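Long-range contacts in tyrocidine synthetase 3 (Brevibacillus brevis, PDB 2JGP), which helps assemble the peptide antibiotic tyrocidine as a nonribosomal peptide synthetase, seen here as a peptidyl carrier domain joined to a peptide-bond-forming condensation domain: residues 276-280 against 412-416; 279-285 against 375-379; 285-290 against 344-350; 295-299 against 422-426; 425-431 against 462-466. All blocks are in the same frame, centred on the assembly; numbering follows the deposited sequence.

Interaction 1: residues 276-280 against 412-416; sequences WLQTF and LVEKL
Leu277 pushes a methyl between Leu412, Lys415 and Leu416. Its CD2 settles in a hollow walled by these three residues: CG of Lys415 lies 3.6 Å from Leu277 CD2, and Leu412 CD1 and Leu416 CD2 close the remaining walls, each 4.1 Å from that same methyl. The lysine crosses the leucine at about a right angle, offering the aliphatic start of its chain; a bend at its second torsion (chi2 71°) carries CE past Leu277 CD1. Leu412 runs alongside Leu277, pointing the other way. Its CG is anti to the backbone N (chi1 180°), which drives the isobutyl group out at helix 267-279, and its CD1 beds against Trp276 CB at 3.8 Å, so that this methyl occupies the notch between Trp276 and Leu277. This is apolar packing of two helix ends, 267-279 and 409-415, in the C-terminal part of a condensation domain, whose fold belongs to the chloramphenicol acetyltransferase superfamily. No hydrogen bond crosses the groove. The indole leads away from Leu412 toward Leu375 on strand 373-379, and its NE1 is hydrogen-bonded to the backbone O of His404. One turn on, where the helix gives out, Phe280 forms the last hollow: Leu416 straddles its CB with both methyls, CD1 standing 4.0 Å from Phe280 CB. The other branch of Leu412 approaches the phenyl ring, CD2 lying 4.3 Å from Phe280 CE1, while Thr279 CG2 covers one face of that ring, over its centre.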
# COMPACT_ATOMS: atom_id res chain seq x y z
N TRP A 276 0.90 -6.02 -17.25
CA TRP A 276 2.22 -5.70 -16.71
C TRP A 276 3.35 -6.15 -17.63
O TRP A 276 4.36 -5.46 -17.76
CB TRP A 276 2.37 -6.30 -15.32
CG TRP A 276 1.46 -5.65 -14.34
CD1 TRP A 276 0.34 -6.18 -13.78
CD2 TRP A 276 1.55 -4.30 -13.85
NE1 TRP A 276 -0.26 -5.26 -12.95
CE2 TRP A 276 0.46 -4.10 -12.98
CE3 TRP A 276 2.44 -3.25 -14.07
CZ2 TRP A 276 0.25 -2.89 -12.31
CZ3 TRP A 276 2.24 -2.06 -13.40
CH2 TRP A 276 1.15 -1.89 -12.53
N LEU A 277 3.18 -7.31 -18.26
CA LEU A 277 4.18 -7.82 -19.19
C LEU A 277 4.30 -6.91 -20.40
O LEU A 277 5.40 -6.63 -20.86
CB LEU A 277 3.86 -9.26 -19.60
CG LEU A 277 3.82 -10.27 -18.45
CD1 LEU A 277 3.69 -11.69 -18.99
CD2 LEU A 277 5.04 -10.14 -17.54
N GLN A 278 3.16 -6.43 -20.90
CA GLN A 278 3.12 -5.45 -21.99
C GLN A 278 3.80 -4.15 -21.58
O GLN A 278 4.64 -3.62 -22.30
CB GLN A 278 1.67 -5.15 -22.40
CG GLN A 278 0.98 -6.28 -23.17
CD GLN A 278 -0.55 -6.22 -23.11
OE1 GLN A 278 -1.22 -7.16 -23.53
NE2 GLN A 278 -1.10 -5.13 -22.58
N THR A 279 3.42 -3.63 -20.41
CA THR A 279 3.96 -2.38 -19.89
C THR A 279 5.49 -2.36 -19.83
O THR A 279 6.10 -1.32 -20.10
CB THR A 279 3.38 -2.05 -18.48
OG1 THR A 279 1.97 -1.82 -18.58
CG2 THR A 279 4.05 -0.81 -17.88
N PHE A 280 6.10 -3.50 -19.51
CA PHE A 280 7.56 -3.60 -19.39
C PHE A 280 8.18 -4.53 -20.43
O PHE A 280 9.21 -5.16 -20.18
CB PHE A 280 7.93 -4.06 -17.97
CG PHE A 280 7.48 -3.11 -16.90
CD1 PHE A 280 6.43 -3.44 -16.05
CD2 PHE A 280 8.10 -1.88 -16.74
CE1 PHE A 280 6.01 -2.55 -15.07
CE2 PHE A 280 7.69 -1.00 -15.76
CZ PHE A 280 6.64 -1.33 -14.92
N LEU A 412 5.64 -10.75 -11.15
CA LEU A 412 6.16 -9.85 -12.19
C LEU A 412 7.68 -9.90 -12.27
O LEU A 412 8.24 -10.01 -13.36
CB LEU A 412 5.70 -8.41 -11.92
CG LEU A 412 6.17 -7.35 -12.92
CD1 LEU A 412 5.77 -7.71 -14.35
CD2 LEU A 412 5.62 -5.99 -12.53
N VAL A 413 8.34 -9.80 -11.12
CA VAL A 413 9.80 -9.81 -11.06
C VAL A 413 10.38 -11.08 -11.68
O VAL A 413 11.32 -11.02 -12.47
CB VAL A 413 10.30 -9.67 -9.61
CG1 VAL A 413 11.78 -10.05 -9.50
CG2 VAL A 413 10.05 -8.25 -9.10
N GLU A 414 9.80 -12.23 -11.32
CA GLU A 414 10.26 -13.51 -11.85
C GLU A 414 9.91 -13.69 -13.32
O GLU A 414 10.70 -14.24 -14.09
CB GLU A 414 9.68 -14.66 -11.02
CG GLU A 414 10.18 -14.71 -9.58
CD GLU A 414 11.67 -15.04 -9.47
OE1 GLU A 414 12.34 -14.46 -8.59
OE2 GLU A 414 12.16 -15.86 -10.26
N LYS A 415 8.73 -13.21 -13.72
CA LYS A 415 8.25 -13.38 -15.10
C LYS A 415 9.04 -12.52 -16.10
O LYS A 415 9.19 -12.91 -17.25
CB LYS A 415 6.76 -13.04 -15.19
CG LYS A 415 6.09 -13.45 -16.49
CD LYS A 415 5.94 -14.95 -16.60
CE LYS A 415 5.08 -15.34 -17.80
NZ LYS A 415 4.58 -16.73 -17.68
N LEU A 416 9.54 -11.37 -15.65
CA LEU A 416 10.31 -10.48 -16.51
C LEU A 416 11.77 -10.91 -16.67
O LEU A 416 12.54 -10.25 -17.37
CB LEU A 416 10.27 -9.04 -15.97
CG LEU A 416 8.94 -8.30 -16.12
CD1 LEU A 416 8.99 -6.96 -15.40
CD2 LEU A 416 8.60 -8.11 -17.60

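Interaction 2: residues 279-285 against 375-379; sequences TFADDIP and LAMRN
A salt bridge between Asp282 and Arg378, with an apolar patch beside it, holds the loop leaving helix 267-279 against strand 373-379. Arg378 reaches across from the strand fully extended from CG to NE, CG being anti to its backbone N (chi1 -178°), and meets a carboxylate coming from the opposite direction. The two planes are nearly parallel, 17° apart, but stepped, so the groups do not meet in a common plane. They share two contacts. The stronger joins Arg378 NH1 to Asp282 OD2 at 2.9 Å, on the syn side of that oxygen; it is bent, at 132°, because the oxygen stands off the guanidinium plane. The second, from NH2 to Asp282 OD1 at 3.1 Å, is weak. Arg378 NH2 has another partner in Asp349, which forms a salt bridge through OD2, so two carboxylates hold this guanidinium and probably fix its rotation. Pro285 lies over one guanidinium face, its CD 4.0 Å from Arg378 NH2, and the CA of Phe280 stands at the edge. Toward the strand, the Phe280 ring lies alongside the arginine chain, the two pointing opposite ways, its CE2 4.0 Å from both Arg378 CB and CD. The far end of the ring is pushed close to the strand: CZ is 3.5 Å from Ala376 CB and equally close to Ala376 O, which lies in the ring plane at its edge. Ile351 also touches Phe280 and Pro285. The loop thus packs on the antiparallel pair of strands 373-379 and 350-356 in the C-terminal part of the condensation domain.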
# COMPACT_ATOMS: atom_id res chain seq x y z
N THR A 279 3.42 -3.63 -20.41
CA THR A 279 3.96 -2.38 -19.89
C THR A 279 5.49 -2.36 -19.83
O THR A 279 6.10 -1.32 -20.10
CB THR A 279 3.38 -2.05 -18.48
OG1 THR A 279 1.97 -1.82 -18.58
CG2 THR A 279 4.05 -0.81 -17.88
N PHE A 280 6.10 -3.50 -19.51
CA PHE A 280 7.56 -3.60 -19.39
C PHE A 280 8.18 -4.53 -20.43
O PHE A 280 9.21 -5.16 -20.18
CB PHE A 280 7.93 -4.06 -17.97
CG PHE A 280 7.48 -3.11 -16.90
CD1 PHE A 280 6.43 -3.44 -16.05
CD2 PHE A 280 8.10 -1.88 -16.74
CE1 PHE A 280 6.01 -2.55 -15.07
CE2 PHE A 280 7.69 -1.00 -15.76
CZ PHE A 280 6.64 -1.33 -14.92
N ALA A 281 7.57 -4.60 -21.61
CA ALA A 281 8.02 -5.49 -22.68
C ALA A 281 9.29 -4.98 -23.38
O ALA A 281 10.12 -5.77 -23.83
CB ALA A 281 6.91 -5.70 -23.69
N ASP A 282 9.41 -3.66 -23.46
CA ASP A 282 10.51 -3.01 -24.17
C ASP A 282 11.72 -2.79 -23.24
O ASP A 282 11.93 -3.56 -22.30
CB ASP A 282 10.01 -1.69 -24.80
CG ASP A 282 9.48 -0.72 -23.77
OD1 ASP A 282 9.54 0.50 -24.01
OD2 ASP A 282 8.98 -1.18 -22.72
N ASP A 283 12.51 -1.74 -23.50
CA ASP A 283 13.73 -1.47 -22.73
C ASP A 283 13.37 -0.84 -21.38
O ASP A 283 12.92 0.30 -21.33
CB ASP A 283 14.67 -0.53 -23.50
CG ASP A 283 14.70 -0.82 -24.99
OD1 ASP A 283 14.99 -1.97 -25.37
OD2 ASP A 283 14.42 0.12 -25.77
N ILE A 284 13.57 -1.60 -20.30
CA ILE A 284 13.23 -1.13 -18.95
C ILE A 284 14.28 -0.13 -18.45
O ILE A 284 15.45 -0.48 -18.32
CB ILE A 284 13.13 -2.30 -17.95
CG1 ILE A 284 11.99 -3.25 -18.35
CG2 ILE A 284 12.89 -1.78 -16.52
CD1 ILE A 284 11.84 -4.45 -17.44
N PRO A 285 13.85 1.11 -18.15
CA PRO A 285 14.80 2.16 -17.78
C PRO A 285 15.34 2.02 -16.36
O PRO A 285 14.59 1.67 -15.45
CB PRO A 285 13.97 3.43 -17.91
CG PRO A 285 12.59 3.00 -17.60
CD PRO A 285 12.47 1.61 -18.15
N LEU A 375 3.01 -1.36 -6.85
CA LEU A 375 2.85 -1.27 -8.28
C LEU A 375 4.05 -0.53 -8.85
O LEU A 375 4.43 0.51 -8.33
CB LEU A 375 1.57 -0.50 -8.63
CG LEU A 375 0.30 -0.96 -7.93
CD1 LEU A 375 -0.86 -0.06 -8.35
CD2 LEU A 375 0.00 -2.43 -8.21
N ALA A 376 4.63 -1.07 -9.92
CA ALA A 376 5.69 -0.38 -10.64
C ALA A 376 5.03 0.60 -11.60
O ALA A 376 4.53 0.20 -12.65
CB ALA A 376 6.55 -1.37 -11.40
N MET A 377 5.02 1.87 -11.24
CA MET A 377 4.35 2.89 -12.03
C MET A 377 5.32 3.52 -13.03
O MET A 377 6.27 4.21 -12.63
CB MET A 377 3.76 3.96 -11.11
CG MET A 377 2.59 4.69 -11.69
SD MET A 377 1.10 3.67 -11.73
CE MET A 377 0.49 3.78 -10.06
N ARG A 378 5.09 3.28 -14.31
CA ARG A 378 5.95 3.79 -15.38
C ARG A 378 5.31 4.98 -16.07
O ARG A 378 4.16 4.91 -16.50
CB ARG A 378 6.25 2.70 -16.41
CG ARG A 378 7.18 3.13 -17.54
CD ARG A 378 7.43 1.98 -18.48
NE ARG A 378 8.40 2.30 -19.53
CZ ARG A 378 9.02 1.39 -20.28
NH1 ARG A 378 8.78 0.09 -20.12
NH2 ARG A 378 9.88 1.79 -21.21
N ASN A 379 6.07 6.06 -16.20
CA ASN A 379 5.61 7.26 -16.89
C ASN A 379 6.74 7.86 -17.71
O ASN A 379 7.91 7.56 -17.49
CB ASN A 379 5.08 8.28 -15.88
CG ASN A 379 3.70 7.92 -15.38
OD1 ASN A 379 3.53 7.46 -14.25
ND2 ASN A 379 2.70 8.10 -16.24

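Interaction 3: residues 285-290 against 344-350; sequences PVLNLP and YAGQEDI
The flat carboxamide of Gln347 meets the backbone of 286-288 with both polar ends. At its edge, NE2 donates to Val286 O at 2.9 Å in a nearly straight bond (174°), with that oxygen lying in the amide plane. At the other end, OE1 accepts from Asn288 N at 3.0 Å, but the donor stands above the carbonyl plane, 48° out of it, and so off the lone pairs. Two bonds fix the rotation of the amide; they are made possible by a Gln347 chain that runs extended beyond CG. The second flat group, the Tyr344 ring, meets Pro290 CG obliquely at 4.1 Å from its CD2, and pairs edge-to-face with Phe495 further out. Next to the amide, Leu287 turns inward: its CG lies anti to its backbone N (chi1 -176°), taking CD1 to 3.9 Å from Ala345 CB and near Ile350. Leu289 CD2 rests on Tyr344 CB. The prolines bracket the segment. Pro290 CD sits 3.3 Å from Tyr344 O at the end of the helix, and Pro285, its CB 3.4 Å from Asp349 O, crosses at about a right angle the side chain of Asp349, whose carboxylate is taken up by Arg378. The bonding pattern of Gln347 imitates one residue of a parallel strand, its C=O and N-H groups engaging the residues on either side of Leu287. It fastens an extended loop over the C-terminal end of helix 329-345, just where the condensation-domain chain turns, with Gly346 at positive phi, into strand 350-356.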
# COMPACT_ATOMS: atom_id res chain seq x y z
N PRO A 285 13.85 1.11 -18.15
CA PRO A 285 14.80 2.16 -17.78
C PRO A 285 15.34 2.02 -16.36
O PRO A 285 14.59 1.67 -15.45
CB PRO A 285 13.97 3.43 -17.91
CG PRO A 285 12.59 3.00 -17.60
CD PRO A 285 12.47 1.61 -18.15
N VAL A 286 16.62 2.32 -16.18
CA VAL A 286 17.23 2.39 -14.86
C VAL A 286 17.42 3.86 -14.49
O VAL A 286 18.04 4.61 -15.25
CB VAL A 286 18.59 1.67 -14.84
CG1 VAL A 286 19.16 1.64 -13.43
CG2 VAL A 286 18.45 0.25 -15.38
N LEU A 287 16.88 4.26 -13.34
CA LEU A 287 16.96 5.65 -12.88
C LEU A 287 18.42 6.06 -12.65
O LEU A 287 19.14 5.38 -11.92
CB LEU A 287 16.17 5.82 -11.58
CG LEU A 287 16.05 7.23 -10.99
CD1 LEU A 287 15.28 8.17 -11.90
CD2 LEU A 287 15.40 7.15 -9.61
N ASN A 288 18.83 7.16 -13.26
CA ASN A 288 20.20 7.64 -13.14
C ASN A 288 20.26 8.93 -12.34
O ASN A 288 20.63 9.98 -12.87
CB ASN A 288 20.83 7.82 -14.52
CG ASN A 288 22.29 8.21 -14.45
OD1 ASN A 288 22.74 9.08 -15.19
ND2 ASN A 288 23.05 7.57 -13.56
N LEU A 289 19.90 8.86 -11.07
CA LEU A 289 20.01 10.01 -10.18
C LEU A 289 21.48 10.32 -9.96
O LEU A 289 22.29 9.40 -9.83
CB LEU A 289 19.37 9.74 -8.82
CG LEU A 289 17.85 9.83 -8.75
CD1 LEU A 289 17.41 9.46 -7.34
CD2 LEU A 289 17.37 11.23 -9.13
N PRO A 290 21.83 11.61 -9.93
CA PRO A 290 23.20 11.96 -9.60
C PRO A 290 23.37 11.75 -8.11
O PRO A 290 22.50 12.12 -7.33
CB PRO A 290 23.29 13.44 -9.97
CG PRO A 290 21.92 13.95 -9.82
CD PRO A 290 20.99 12.81 -10.14
N TYR A 344 16.40 15.78 -12.40
CA TYR A 344 17.62 15.33 -11.71
C TYR A 344 18.36 14.28 -12.53
O TYR A 344 19.58 14.35 -12.68
CB TYR A 344 17.29 14.79 -10.31
CG TYR A 344 17.43 15.85 -9.25
CD1 TYR A 344 16.47 16.83 -9.10
CD2 TYR A 344 18.55 15.89 -8.42
CE1 TYR A 344 16.60 17.82 -8.14
CE2 TYR A 344 18.70 16.87 -7.46
CZ TYR A 344 17.72 17.84 -7.33
OH TYR A 344 17.87 18.82 -6.37
N ALA A 345 17.62 13.32 -13.07
CA ALA A 345 18.21 12.18 -13.76
C ALA A 345 18.55 12.45 -15.22
O ALA A 345 19.32 11.70 -15.82
CB ALA A 345 17.28 10.97 -13.66
N GLY A 346 17.97 13.49 -15.80
CA GLY A 346 18.11 13.76 -17.24
C GLY A 346 17.51 12.65 -18.08
O GLY A 346 18.09 12.25 -19.10
N GLN A 347 16.36 12.14 -17.64
CA GLN A 347 15.67 11.02 -18.30
C GLN A 347 14.20 11.37 -18.51
O GLN A 347 13.64 12.20 -17.80
CB GLN A 347 15.78 9.76 -17.44
CG GLN A 347 17.18 9.17 -17.38
CD GLN A 347 17.26 7.96 -16.48
OE1 GLN A 347 16.78 7.99 -15.35
NE2 GLN A 347 17.86 6.89 -16.98
N GLU A 348 13.59 10.71 -19.50
CA GLU A 348 12.20 10.98 -19.87
C GLU A 348 11.34 9.71 -19.84
O GLU A 348 10.28 9.65 -20.45
CB GLU A 348 12.16 11.62 -21.25
CG GLU A 348 13.04 12.86 -21.38
CD GLU A 348 12.74 13.67 -22.61
OE1 GLU A 348 12.78 14.92 -22.53
OE2 GLU A 348 12.43 13.07 -23.66
N ASP A 349 11.82 8.70 -19.11
CA ASP A 349 11.14 7.42 -18.98
C ASP A 349 11.55 6.88 -17.62
O ASP A 349 12.72 6.54 -17.40
CB ASP A 349 11.57 6.49 -20.11
CG ASP A 349 10.78 5.19 -20.15
OD1 ASP A 349 9.95 4.92 -19.25
OD2 ASP A 349 11.03 4.41 -21.10
N ILE A 350 10.59 6.83 -16.70
CA ILE A 350 10.86 6.65 -15.28
C ILE A 350 9.84 5.73 -14.62
O ILE A 350 8.64 5.86 -14.87
CB ILE A 350 10.83 8.01 -14.54
CG1 ILE A 350 11.83 8.98 -15.18
CG2 ILE A 350 11.12 7.82 -13.05
CD1 ILE A 350 12.09 10.23 -14.40

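Interaction 4: residues 295-299 against 422-426; sequences RPSTQ and LSRNP
Ser423, Gln299 and Arg295 bury the greatest areas where these two surface loops meet. Ser423 wedges into the bend of 295-299: its CB comes within 3.1 Å of Pro296 O, a tight fit, and its OG lies 3.5 Å from Arg295 CD while being hydrogen-bonded to Asp421. Arg295 drapes over this serine. Its chain runs straight out to CD and then bends (chi3 -66°), which turns the guanidinium so that NH1, at its edge, gives a weak hydrogen bond of 3.4 Å to Ser423 O. The guanidinium of Arg424 lies over that of Arg295, each covering one face of the other off-centre. The chains cross at about a right angle and the planes are 35° apart, with Arg295 NE only 3.1 Å from Arg424 NH1. Such closeness of two cations is probably paid for by the acids beside them: Arg295 NH2 forms a salt bridge with Asp464, and Arg424 NH2 one with Asp429 as well as a hydrogen bond to Leu287 O. At the other end of the contact Gln299 lies against Leu422, its backbone N donating weakly to Leu422 O at 3.1 Å and its CB 3.2 Å from the same oxygen. Its side chain meets that of Asn425 at about a right angle, the amide planes turned 60° to each other. One loop leads into strand 303-309 and the other toward strand 430-435, so the contact joins the approaches to two strands of the mixed sheet of the condensation domain.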
# COMPACT_ATOMS: atom_id res chain seq x y z
N ARG A 295 27.99 4.79 -6.09
CA ARG A 295 27.07 3.74 -5.68
C ARG A 295 27.88 2.52 -5.25
O ARG A 295 28.75 2.05 -5.99
CB ARG A 295 26.12 3.38 -6.82
CG ARG A 295 25.12 2.28 -6.48
CD ARG A 295 24.26 1.95 -7.67
NE ARG A 295 23.41 3.07 -8.03
CZ ARG A 295 22.25 3.37 -7.44
NH1 ARG A 295 21.76 2.61 -6.48
NH2 ARG A 295 21.58 4.43 -7.85
N PRO A 296 27.62 2.00 -4.03
CA PRO A 296 28.30 0.79 -3.58
C PRO A 296 27.97 -0.40 -4.47
O PRO A 296 26.89 -0.45 -5.06
CB PRO A 296 27.75 0.57 -2.17
CG PRO A 296 27.17 1.84 -1.76
CD PRO A 296 26.70 2.52 -3.00
N SER A 297 28.88 -1.37 -4.56
CA SER A 297 28.65 -2.55 -5.39
C SER A 297 27.67 -3.54 -4.75
O SER A 297 27.16 -4.44 -5.43
CB SER A 297 29.96 -3.27 -5.71
OG SER A 297 29.73 -4.28 -6.67
N THR A 298 27.43 -3.39 -3.45
CA THR A 298 26.39 -4.15 -2.75
C THR A 298 25.45 -3.14 -2.13
O THR A 298 25.87 -2.07 -1.71
CB THR A 298 26.99 -5.03 -1.65
OG1 THR A 298 27.41 -4.22 -0.54
CG2 THR A 298 28.19 -5.83 -2.16
N GLN A 299 24.16 -3.46 -2.07
CA GLN A 299 23.20 -2.50 -1.54
C GLN A 299 23.51 -2.15 -0.09
O GLN A 299 23.90 -3.01 0.70
CB GLN A 299 21.76 -2.97 -1.70
CG GLN A 299 20.77 -1.95 -1.15
CD GLN A 299 19.46 -1.90 -1.91
OE1 GLN A 299 19.11 -2.82 -2.66
NE2 GLN A 299 18.73 -0.81 -1.74
N LEU A 422 22.75 -6.14 -7.65
CA LEU A 422 22.69 -6.23 -6.19
C LEU A 422 22.75 -4.85 -5.52
O LEU A 422 22.38 -4.69 -4.35
CB LEU A 422 23.83 -7.12 -5.67
CG LEU A 422 23.67 -7.86 -4.33
CD1 LEU A 422 22.48 -8.82 -4.36
CD2 LEU A 422 24.95 -8.62 -3.99
N SER A 423 23.22 -3.84 -6.26
CA SER A 423 23.31 -2.48 -5.75
C SER A 423 21.99 -1.71 -5.87
O SER A 423 21.89 -0.57 -5.41
CB SER A 423 24.41 -1.71 -6.48
OG SER A 423 24.11 -1.55 -7.86
N ARG A 424 20.99 -2.32 -6.48
CA ARG A 424 19.70 -1.65 -6.68
C ARG A 424 18.54 -2.64 -6.65
O ARG A 424 18.74 -3.85 -6.49
CB ARG A 424 19.72 -0.82 -7.97
CG ARG A 424 20.52 -1.39 -9.12
CD ARG A 424 21.20 -0.29 -9.93
NE ARG A 424 20.29 0.84 -10.14
CZ ARG A 424 20.67 2.08 -10.45
NH1 ARG A 424 21.94 2.39 -10.62
NH2 ARG A 424 19.74 3.02 -10.59
N ASN A 425 17.32 -2.13 -6.77
CA ASN A 425 16.12 -2.94 -6.63
C ASN A 425 15.46 -3.22 -7.97
O ASN A 425 15.64 -2.46 -8.92
CB ASN A 425 15.14 -2.26 -5.67
CG ASN A 425 15.59 -2.35 -4.23
OD1 ASN A 425 15.42 -3.38 -3.58
ND2 ASN A 425 16.18 -1.27 -3.72
N PRO A 426 14.70 -4.33 -8.06
CA PRO A 426 14.07 -4.67 -9.33
C PRO A 426 13.00 -3.65 -9.73
O PRO A 426 12.21 -3.20 -8.88
CB PRO A 426 13.47 -6.06 -9.08
CG PRO A 426 13.34 -6.19 -7.61
CD PRO A 426 14.39 -5.31 -7.00

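Interaction 5: residues 425-431 against 462-466; sequences NPLFDTV and KFDLT
Phe463 receives Val431 over one ring face: CG2 stands 3.6 Å from the ring centroid, 19° off the normal, a CH-pi contact. Here begins the parallel pairing of strands 430-435 and 465-471 in the four-stranded mixed sheet of the condensation domain, with Thr430 beside Leu465 and Val431 beside Thr466. Val431 N donates to Leu465 O at 3.3 Å, in the carbonyl plane. Thr430 OG1 lies 3.0 Å from that same oxygen, but its hydrogen bond with Tyr337 OH leaves the proton's direction unsettled. The CG methylene of Lys462 lies over the opposite face of the Phe463 ring. At its far end the ring meets Phe428 obliquely, CE2 being 3.5 Å from Phe428 CE1. Phe428 gets there with CG between its backbone N and carbonyl carbon (chi1 52°), which tips the ring toward Phe463. Before the strands start, the loops are bound by polar groups: Asn425 ND2 donates to Lys462 O at 2.9 Å, and Asp464 N makes a weak bond to Asp429 O. The carboxylates of Asp429 and Asp464 stand near each other, a repulsion that the arginines beside them, Arg424 and Arg295, and the shared water probably offset. Asp429 OD1 also takes a nearly straight bond from Asn425 N, and that water joins the three side chains, accepting from Asn425 ND2 and donating to Asp429 OD1 (2.7 Å) and Asp464 OD1 (3.1 Å).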
# COMPACT_ATOMS: atom_id res chain seq x y z
N ASN A 425 17.32 -2.13 -6.77
CA ASN A 425 16.12 -2.94 -6.63
C ASN A 425 15.46 -3.22 -7.97
O ASN A 425 15.64 -2.46 -8.92
CB ASN A 425 15.14 -2.26 -5.67
CG ASN A 425 15.59 -2.35 -4.23
OD1 ASN A 425 15.42 -3.38 -3.58
ND2 ASN A 425 16.18 -1.27 -3.72
N PRO A 426 14.70 -4.33 -8.06
CA PRO A 426 14.07 -4.67 -9.33
C PRO A 426 13.00 -3.65 -9.73
O PRO A 426 12.21 -3.20 -8.88
CB PRO A 426 13.47 -6.06 -9.08
CG PRO A 426 13.34 -6.19 -7.61
CD PRO A 426 14.39 -5.31 -7.00
N LEU A 427 13.03 -3.26 -11.00
CA LEU A 427 12.05 -2.38 -11.64
C LEU A 427 12.10 -0.91 -11.23
O LEU A 427 11.96 -0.04 -12.09
CB LEU A 427 10.62 -2.93 -11.51
CG LEU A 427 10.26 -4.07 -12.46
CD1 LEU A 427 8.85 -4.57 -12.20
CD2 LEU A 427 10.41 -3.64 -13.92
N PHE A 428 12.28 -0.62 -9.94
CA PHE A 428 12.36 0.77 -9.47
C PHE A 428 13.32 0.94 -8.29
O PHE A 428 13.49 0.04 -7.47
CB PHE A 428 10.97 1.31 -9.11
CG PHE A 428 10.20 0.43 -8.17
CD1 PHE A 428 10.38 0.53 -6.79
CD2 PHE A 428 9.31 -0.51 -8.65
CE1 PHE A 428 9.68 -0.29 -5.92
CE2 PHE A 428 8.60 -1.33 -7.79
CZ PHE A 428 8.79 -1.22 -6.42
N ASP A 429 13.95 2.11 -8.23
CA ASP A 429 14.90 2.45 -7.16
C ASP A 429 14.41 3.59 -6.29
O ASP A 429 15.13 4.07 -5.41
CB ASP A 429 16.25 2.79 -7.78
CG ASP A 429 16.95 1.56 -8.29
OD1 ASP A 429 17.14 0.63 -7.49
OD2 ASP A 429 17.27 1.52 -9.50
N THR A 430 13.18 4.03 -6.52
CA THR A 430 12.54 4.99 -5.65
C THR A 430 11.08 4.61 -5.44
O THR A 430 10.48 3.95 -6.28
CB THR A 430 12.64 6.42 -6.23
OG1 THR A 430 12.05 7.34 -5.31
CG2 THR A 430 11.92 6.53 -7.57
N VAL A 431 10.53 5.04 -4.30
CA VAL A 431 9.15 4.79 -3.93
C VAL A 431 8.47 6.11 -3.60
O VAL A 431 9.11 7.01 -3.04
CB VAL A 431 9.07 3.82 -2.71
CG1 VAL A 431 7.68 3.84 -2.09
CG2 VAL A 431 9.46 2.41 -3.14
N LYS A 462 15.41 0.92 2.20
CA LYS A 462 15.43 -0.18 1.23
C LYS A 462 15.75 0.31 -0.19
O LYS A 462 16.39 -0.41 -0.97
CB LYS A 462 14.09 -0.93 1.22
CG LYS A 462 14.13 -2.25 0.44
CD LYS A 462 12.73 -2.81 0.20
CE LYS A 462 12.72 -3.82 -0.95
NZ LYS A 462 11.34 -4.10 -1.44
N PHE A 463 15.34 1.53 -0.51
CA PHE A 463 15.51 2.09 -1.85
C PHE A 463 16.44 3.29 -1.82
O PHE A 463 16.72 3.81 -0.74
CB PHE A 463 14.15 2.49 -2.41
CG PHE A 463 13.17 1.37 -2.45
CD1 PHE A 463 12.25 1.19 -1.42
CD2 PHE A 463 13.18 0.47 -3.50
CE1 PHE A 463 11.35 0.13 -1.46
CE2 PHE A 463 12.28 -0.59 -3.54
CZ PHE A 463 11.37 -0.76 -2.52
N ASP A 464 16.92 3.73 -2.99
CA ASP A 464 17.79 4.91 -3.07
C ASP A 464 17.17 6.04 -2.29
O ASP A 464 17.84 6.73 -1.52
CB ASP A 464 17.98 5.37 -4.51
CG ASP A 464 18.89 4.46 -5.30
OD1 ASP A 464 19.28 3.40 -4.77
OD2 ASP A 464 19.22 4.83 -6.44
N LEU A 465 15.87 6.23 -2.51
CA LEU A 465 15.11 7.13 -1.68
C LEU A 465 13.61 6.82 -1.74
O LEU A 465 13.11 6.30 -2.73
CB LEU A 465 15.40 8.60 -2.04
CG LEU A 465 14.77 9.21 -3.29
CD1 LEU A 465 13.44 9.81 -2.94
CD2 LEU A 465 15.68 10.30 -3.86
N THR A 466 12.93 7.11 -0.63
CA THR A 466 11.49 6.99 -0.54
C THR A 466 10.93 8.38 -0.29
O THR A 466 11.29 9.02 0.70
CB THR A 466 11.07 6.06 0.60
OG1 THR A 466 11.54 4.73 0.32
CG2 THR A 466 9.56 6.04 0.77
O HOH W 1 17.21 1.15 -4.83

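In the fold
From the N terminus, helix 267-279 and its following loop open interactions 1, 2 and 3 in quick succession. They close in reverse: interaction 3 at the end of helix 329-345, interaction 2 on strand 373-379, interaction 1 on helix 409-415, giving three loops one within another. Interaction 4 starts further along the same loop and closes at 422-426, so it crosses all three. Interaction 5 begins where interaction 4 ends and follows the first three in series. Shared Phe280 and Pro285 join interaction 2 to its neighbours, Leu427 touches both segments of interaction 1, and the Arg295–Asp464 and Arg424–Asp429 salt bridges tie interaction 4 to the sheet of interaction 5.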